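Local coordinates for protein adenylate isopentenyltransferase (Humulus lupulus, PDB 3A8T) that transfers an isopentenyl group from dimethylallyl diphosphate to ATP, ADP or AMP, a step in plant cytokinin biosynthesis, at residues Asp59-His63 against Phe64-Val68; Val180-Ser183 against Val184-Thr188. One frame throughout, in Å; residues are numbered along the deposited sequence.

Contact 1 (Asp59-His63 against Phe64-Val68)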
ATOM      1  N   ASP A  59       8.975   0.386  13.072  1.00 20.57           N
ATOM      2  CA  ASP A  59       9.226  -0.064  14.435  1.00 21.75           C
ATOM      3  C   ASP A  59      10.410  -1.030  14.501  1.00 21.58           C
ATOM      4  O   ASP A  59      11.222  -0.963  15.393  1.00 23.82           O
ATOM      5  CB  ASP A  59       7.988  -0.758  15.026  1.00 23.52           C
ATOM      6  CG  ASP A  59       6.846   0.233  15.384  1.00 25.15           C
ATOM      7  OD1 ASP A  59       7.139   1.407  15.718  1.00 26.71           O
ATOM      8  OD2 ASP A  59       5.658  -0.172  15.373  1.00 24.18           O
ATOM      9  N   LEU A  60      10.519  -1.924  13.542  1.00 22.26           N
ATOM     10  CA  LEU A  60      11.614  -2.883  13.525  1.00 21.61           C
ATOM     11  C   LEU A  60      12.966  -2.222  13.340  1.00 23.20           C
ATOM     12  O   LEU A  60      13.972  -2.794  13.683  1.00 24.58           O
ATOM     13  CB  LEU A  60      11.404  -3.902  12.377  1.00 21.61           C
ATOM     14  CG  LEU A  60      10.289  -4.964  12.551  1.00 20.98           C
ATOM     15  CD1 LEU A  60      10.044  -5.646  11.266  1.00 19.30           C
ATOM     16  CD2 LEU A  60      10.666  -6.024  13.620  1.00 18.88           C
ATOM     17  N   ALA A  61      12.986  -1.011  12.789  1.00 24.28           N
ATOM     18  CA  ALA A  61      14.231  -0.310  12.516  1.00 24.12           C
ATOM     19  C   ALA A  61      14.841   0.140  13.808  1.00 24.67           C
ATOM     20  O   ALA A  61      16.042   0.327  13.877  1.00 26.46           O
ATOM     21  CB  ALA A  61      13.992   0.909  11.564  1.00 22.79           C
ATOM     22  N   ALA A  62      14.020   0.325  14.835  1.00 24.31           N
ATOM     23  CA  ALA A  62      14.593   0.728  16.106  1.00 27.05           C
ATOM     24  C   ALA A  62      15.414  -0.452  16.742  1.00 27.49           C
ATOM     25  O   ALA A  62      16.206  -0.215  17.645  1.00 28.13           O
ATOM     26  CB  ALA A  62      13.483   1.206  17.083  1.00 24.59           C
ATOM     27  N   HIS A  63      15.241  -1.673  16.228  1.00 25.43           N
ATOM     28  CA  HIS A  63      15.891  -2.882  16.752  1.00 26.67           C
ATOM     29  C   HIS A  63      16.920  -3.466  15.839  1.00 27.62           C
ATOM     30  O   HIS A  63      17.822  -4.159  16.270  1.00 28.91           O
ATOM     31  CB  HIS A  63      14.873  -4.005  16.960  1.00 27.22           C
ATOM     32  CG  HIS A  63      13.861  -3.717  18.016  1.00 26.95           C
ATOM     33  ND1 HIS A  63      13.967  -4.217  19.289  1.00 28.02           N
ATOM     34  CD2 HIS A  63      12.785  -2.897  18.016  1.00 24.94           C
ATOM     35  CE1 HIS A  63      13.001  -3.710  20.035  1.00 28.87           C
ATOM     36  NE2 HIS A  63      12.271  -2.906  19.283  1.00 28.36           N
ATOM     37  N   PHE A  64      16.739  -3.218  14.557  1.00 29.42           N
ATOM     38  CA  PHE A  64      17.610  -3.738  13.540  1.00 29.35           C
ATOM     39  C   PHE A  64      17.991  -2.717  12.494  1.00 28.34           C
ATOM     40  O   PHE A  64      17.133  -2.094  11.890  1.00 29.02           O
ATOM     41  CB  PHE A  64      16.910  -4.871  12.823  1.00 31.60           C
ATOM     42  CG  PHE A  64      16.419  -5.956  13.730  1.00 32.01           C
ATOM     43  CD1 PHE A  64      17.324  -6.833  14.338  1.00 31.99           C
ATOM     44  CD2 PHE A  64      15.057  -6.086  13.997  1.00 31.27           C
ATOM     45  CE1 PHE A  64      16.884  -7.810  15.193  1.00 32.41           C
ATOM     46  CE2 PHE A  64      14.594  -7.070  14.860  1.00 30.84           C
ATOM     47  CZ  PHE A  64      15.505  -7.933  15.462  1.00 32.39           C
ATOM     48  N   PRO A  65      19.291  -2.547  12.258  1.00 28.95           N
ATOM     49  CA  PRO A  65      19.691  -1.581  11.224  1.00 27.90           C
ATOM     50  C   PRO A  65      19.080  -2.077   9.890  1.00 27.51           C
ATOM     51  O   PRO A  65      19.387  -3.172   9.408  1.00 27.55           O
ATOM     52  CB  PRO A  65      21.227  -1.645  11.246  1.00 28.76           C
ATOM     53  CG  PRO A  65      21.534  -3.027  11.841  1.00 28.41           C
ATOM     54  CD  PRO A  65      20.452  -3.245  12.866  1.00 27.81           C
ATOM     55  N   LEU A  66      18.191  -1.295   9.300  1.00 25.67           N
ATOM     56  CA  LEU A  66      17.579  -1.773   8.075  1.00 24.31           C
ATOM     57  C   LEU A  66      17.196  -0.654   7.105  1.00 21.86           C
ATOM     58  O   LEU A  66      17.350   0.517   7.404  1.00 22.67           O
ATOM     59  CB  LEU A  66      16.390  -2.697   8.437  1.00 22.61           C
ATOM     60  CG  LEU A  66      15.118  -2.105   9.031  1.00 23.27           C
ATOM     61  CD1 LEU A  66      14.289  -1.518   7.919  1.00 21.10           C
ATOM     62  CD2 LEU A  66      14.317  -3.160   9.786  1.00 21.14           C
ATOM     63  N   GLU A  67      16.751  -1.027   5.923  1.00 20.35           N
ATOM     64  CA  GLU A  67      16.358  -0.052   4.911  1.00 20.95           C
ATOM     65  C   GLU A  67      15.169  -0.723   4.231  1.00 20.92           C
ATOM     66  O   GLU A  67      15.096  -1.958   4.104  1.00 19.34           O
ATOM     67  CB  GLU A  67      17.491   0.231   3.868  1.00 22.16           C
ATOM     68  CG  GLU A  67      18.894   0.593   4.476  1.00 26.14           C
ATOM     69  CD  GLU A  67      19.845   1.419   3.528  1.00 29.48           C
ATOM     70  OE1 GLU A  67      19.427   1.763   2.399  1.00 31.07           O
ATOM     71  OE2 GLU A  67      21.025   1.717   3.904  1.00 29.67           O
ATOM     72  N   VAL A  68      14.247   0.111   3.780  1.00 22.15           N
ATOM     73  CA  VAL A  68      13.029  -0.355   3.167  1.00 21.35           C
ATOM     74  C   VAL A  68      12.950  -0.226   1.664  1.00 21.48           C
ATOM     75  O   VAL A  68      13.358   0.769   1.084  1.00 21.99           O
ATOM     76  CB  VAL A  68      11.787   0.380   3.816  1.00 21.85           C
ATOM     77  CG1 VAL A  68      10.558   0.173   2.979  1.00 23.70           C
ATOM     78  CG2 VAL A  68      11.530  -0.144   5.225  1.00 20.38           C
TER

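Contact 2 (Val180-Ser183 against Val184-Thr188)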
ATOM      1  N   VAL A 180       1.038  -9.620   8.213  1.00 24.38           N
ATOM      2  CA  VAL A 180       0.201  -8.931   9.188  1.00 24.50           C
ATOM      3  C   VAL A 180      -1.243  -9.139   8.780  1.00 24.78           C
ATOM      4  O   VAL A 180      -1.671  -8.695   7.735  1.00 26.07           O
ATOM      5  CB  VAL A 180       0.531  -7.386   9.298  1.00 24.17           C
ATOM      6  CG1 VAL A 180      -0.277  -6.755  10.401  1.00 23.02           C
ATOM      7  CG2 VAL A 180       2.000  -7.200   9.617  1.00 24.09           C
ATOM      8  N   ASP A 181      -1.983  -9.848   9.609  1.00 25.15           N
ATOM      9  CA  ASP A 181      -3.350 -10.159   9.296  1.00 25.60           C
ATOM     10  C   ASP A 181      -4.336  -9.419  10.220  1.00 24.52           C
ATOM     11  O   ASP A 181      -4.062  -9.135  11.391  1.00 20.49           O
ATOM     12  CB  ASP A 181      -3.479 -11.692   9.365  1.00 29.00           C
ATOM     13  CG  ASP A 181      -4.867 -12.218   8.969  1.00 32.48           C
ATOM     14  OD1 ASP A 181      -5.407 -11.878   7.871  1.00 35.14           O
ATOM     15  OD2 ASP A 181      -5.404 -13.013   9.766  1.00 33.05           O
ATOM     16  N   VAL A 182      -5.488  -9.094   9.653  1.00 24.79           N
ATOM     17  CA  VAL A 182      -6.539  -8.404  10.362  1.00 23.99           C
ATOM     18  C   VAL A 182      -7.861  -9.077   9.979  1.00 26.92           C
ATOM     19  O   VAL A 182      -8.054  -9.443   8.823  1.00 29.12           O
ATOM     20  CB  VAL A 182      -6.562  -6.938   9.919  1.00 23.17           C
ATOM     21  CG1 VAL A 182      -7.685  -6.183  10.586  1.00 19.47           C
ATOM     22  CG2 VAL A 182      -5.228  -6.306  10.275  1.00 21.22           C
ATOM     23  N   SER A 183      -8.771  -9.292  10.910  1.00 27.43           N
ATOM     24  CA  SER A 183     -10.014  -9.884  10.484  1.00 29.84           C
ATOM     25  C   SER A 183     -10.671  -8.991   9.417  1.00 30.60           C
ATOM     26  O   SER A 183     -10.634  -7.780   9.523  1.00 29.94           O
ATOM     27  CB  SER A 183     -10.916 -10.039  11.674  1.00 30.84           C
ATOM     28  OG  SER A 183     -10.465 -11.169  12.401  1.00 36.82           O
ATOM     29  N   VAL A 184     -11.261  -9.589   8.384  1.00 31.80           N
ATOM     30  CA  VAL A 184     -11.872  -8.796   7.325  1.00 32.78           C
ATOM     31  C   VAL A 184     -12.757  -7.668   7.816  1.00 31.69           C
ATOM     32  O   VAL A 184     -12.549  -6.513   7.447  1.00 30.74           O
ATOM     33  CB  VAL A 184     -12.672  -9.678   6.307  1.00 35.63           C
ATOM     34  CG1 VAL A 184     -11.693 -10.324   5.325  1.00 37.06           C
ATOM     35  CG2 VAL A 184     -13.489 -10.750   7.021  1.00 35.37           C
ATOM     36  N   LYS A 185     -13.720  -7.990   8.667  1.00 31.03           N
ATOM     37  CA  LYS A 185     -14.607  -6.952   9.183  1.00 29.98           C
ATOM     38  C   LYS A 185     -13.867  -5.779   9.819  1.00 27.62           C
ATOM     39  O   LYS A 185     -14.174  -4.646   9.552  1.00 27.97           O
ATOM     40  CB  LYS A 185     -15.607  -7.517  10.193  1.00 29.34           C
ATOM     41  CG  LYS A 185     -16.760  -6.568  10.423  1.00 32.42           C
ATOM     42  CD  LYS A 185     -17.238  -5.995   9.062  1.00 33.36           C
ATOM     43  CE  LYS A 185     -18.489  -5.119   9.156  1.00 35.46           C
ATOM     44  NZ  LYS A 185     -18.410  -4.032  10.174  1.00 36.05           N
ATOM     45  N   VAL A 186     -12.905  -6.048  10.686  1.00 27.91           N
ATOM     46  CA  VAL A 186     -12.168  -4.951  11.290  1.00 25.26           C
ATOM     47  C   VAL A 186     -11.396  -4.169  10.219  1.00 24.52           C
ATOM     48  O   VAL A 186     -11.383  -2.943  10.227  1.00 24.51           O
ATOM     49  CB  VAL A 186     -11.216  -5.490  12.369  1.00 25.34           C
ATOM     50  CG1 VAL A 186     -10.335  -4.350  12.947  1.00 21.73           C
ATOM     51  CG2 VAL A 186     -12.056  -6.127  13.465  1.00 24.22           C
ATOM     52  N   LEU A 187     -10.803  -4.896   9.275  1.00 22.69           N
ATOM     53  CA  LEU A 187     -10.015  -4.307   8.216  1.00 20.64           C
ATOM     54  C   LEU A 187     -10.906  -3.420   7.382  1.00 22.79           C
ATOM     55  O   LEU A 187     -10.611  -2.264   7.147  1.00 24.88           O
ATOM     56  CB  LEU A 187      -9.376  -5.397   7.386  1.00 16.67           C
ATOM     57  CG  LEU A 187      -8.421  -4.899   6.292  1.00 16.16           C
ATOM     58  CD1 LEU A 187      -7.349  -4.011   6.898  1.00 10.55           C
ATOM     59  CD2 LEU A 187      -7.850  -6.100   5.528  1.00 12.06           C
ATOM     60  N   THR A 188     -12.012  -3.987   6.953  1.00 25.19           N
ATOM     61  CA  THR A 188     -13.045  -3.311   6.189  1.00 25.29           C
ATOM     62  C   THR A 188     -13.405  -1.972   6.851  1.00 25.63           C
ATOM     63  O   THR A 188     -13.331  -0.906   6.237  1.00 27.64           O
ATOM     64  CB  THR A 188     -14.261  -4.268   6.139  1.00 27.00           C
ATOM     65  OG1 THR A 188     -14.098  -5.156   5.034  1.00 28.03           O
ATOM     66  CG2 THR A 188     -15.548  -3.536   6.026  1.00 28.99           C
TER

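Contact 1 (Asp59-His63 against Phe64-Val68)
The Phe64 ring turns one face to His63: CB of His63 stands over it in a CH-pi contact, 3.9 Å from the centroid and displaced toward the rim, and the carbonyl O of His63 lies over the same face. The motif is the turn that leads from helix 53-61 into strand 66-70, part of a beta-alpha-beta crossover of the P-loop NTPase fold. A chi1 of -55° contributes to the stacking, setting CG of Phe64 beside its own backbone N. At the edge of the His63 imidazole, in its plane, sits Asp59 O. Leu60 O gathers the turn, accepting from two amides. Phe64 N lies 2.9 Å from Leu60 O, in the carbonyl plane, but the bond is bent (141° at the hydrogen); His63 N is the second donor. Leu60 CD2 also meets Phe64 CE2 at 4.2 Å, and helix 315-338 adds Val333 and Leu337 against Phe64. Leu66, with CG wedged between its backbone N and carbonyl carbon (chi1 71°), brings CD2 to 4.0 Å from Leu60 CB and lays CG alongside the methyl of Ala61. The CA-H of Ala61 is directed at Phe64 O, the CA lying 3.5 Å from that oxygen.

Contact 2 (Val180-Ser183 against Val184-Thr188)
Ser183 and Leu187 are joined by the polar bond that starts helix 184-201. The amide N of Leu187 donates to Ser183 O over 2.9 Å; the N-H...O angle is 165°, and the donor sits almost on the extension of the C=O bond. Ser183 occupies the N-cap position, yet its hydroxyl makes no capping bond: with chi1 at -77° OG lies beside its own backbone N, and the first turn is gripped here through the carbonyl. The same oxygen also rests 3.4 Å from Leu187 CB and 3.7 Å from Val186 CB, so the first carbons of both side chains lie close to it. Outside the turn, the backbone N of Ser183 donates to the hydroxyl of Thr302, which ties the cap residue to the start of helix 302-309, while Lys185 NZ turns along its own helix to a salt bridge with Asp189.

The apolar interactions centre on one methyl. CG1 of Val182 lies anti to the backbone N (chi1 177°), a setting that extends it toward the new helix, where it meets Leu187 CB at 3.7 Å and Val186 CG1 at 4.0 Å. The Val182 and Leu187 side chains cross at about a right angle. Phe305 touches both Val182 and Val186, and Leu187 reaches Ala48 and Ala279, so the short connection is wrapped by two further helices and by the nucleotide-binding loop.

Taken together, a strand ends, the buried Val182 points its side chain toward the first helical turn, and a carbonyl opens a helix. This is a tight strand-to-helix junction at the carboxyl end of an inner parallel strand, of the kind found in the alpha/beta sheet of P-loop NTPase folds, to which the IPP transferases belong.

Contacts 1 and 2 exemplify the two kinds of junction that an alternating alpha/beta chain needs: helix into strand at residues 59-68, strand into helix at residues 180-188. Contact 1 enters strand 66-70 at its amino end and contact 2 leaves strand 174-181 at its carboxyl end, with strands 132-136 and 41-46 between the two. Their centres are 25 Å apart and their nearest atoms about 8 Å, without touching. The ATP-binding loop, residues 47 to 54, relates them: the side chain of Val182 comes within about 4 Å of that of Thr51, whereas that of Leu60 lies about 9 Å from that of Lys53. Bound ATP itself is about 12 Å from the Leu187 side chain.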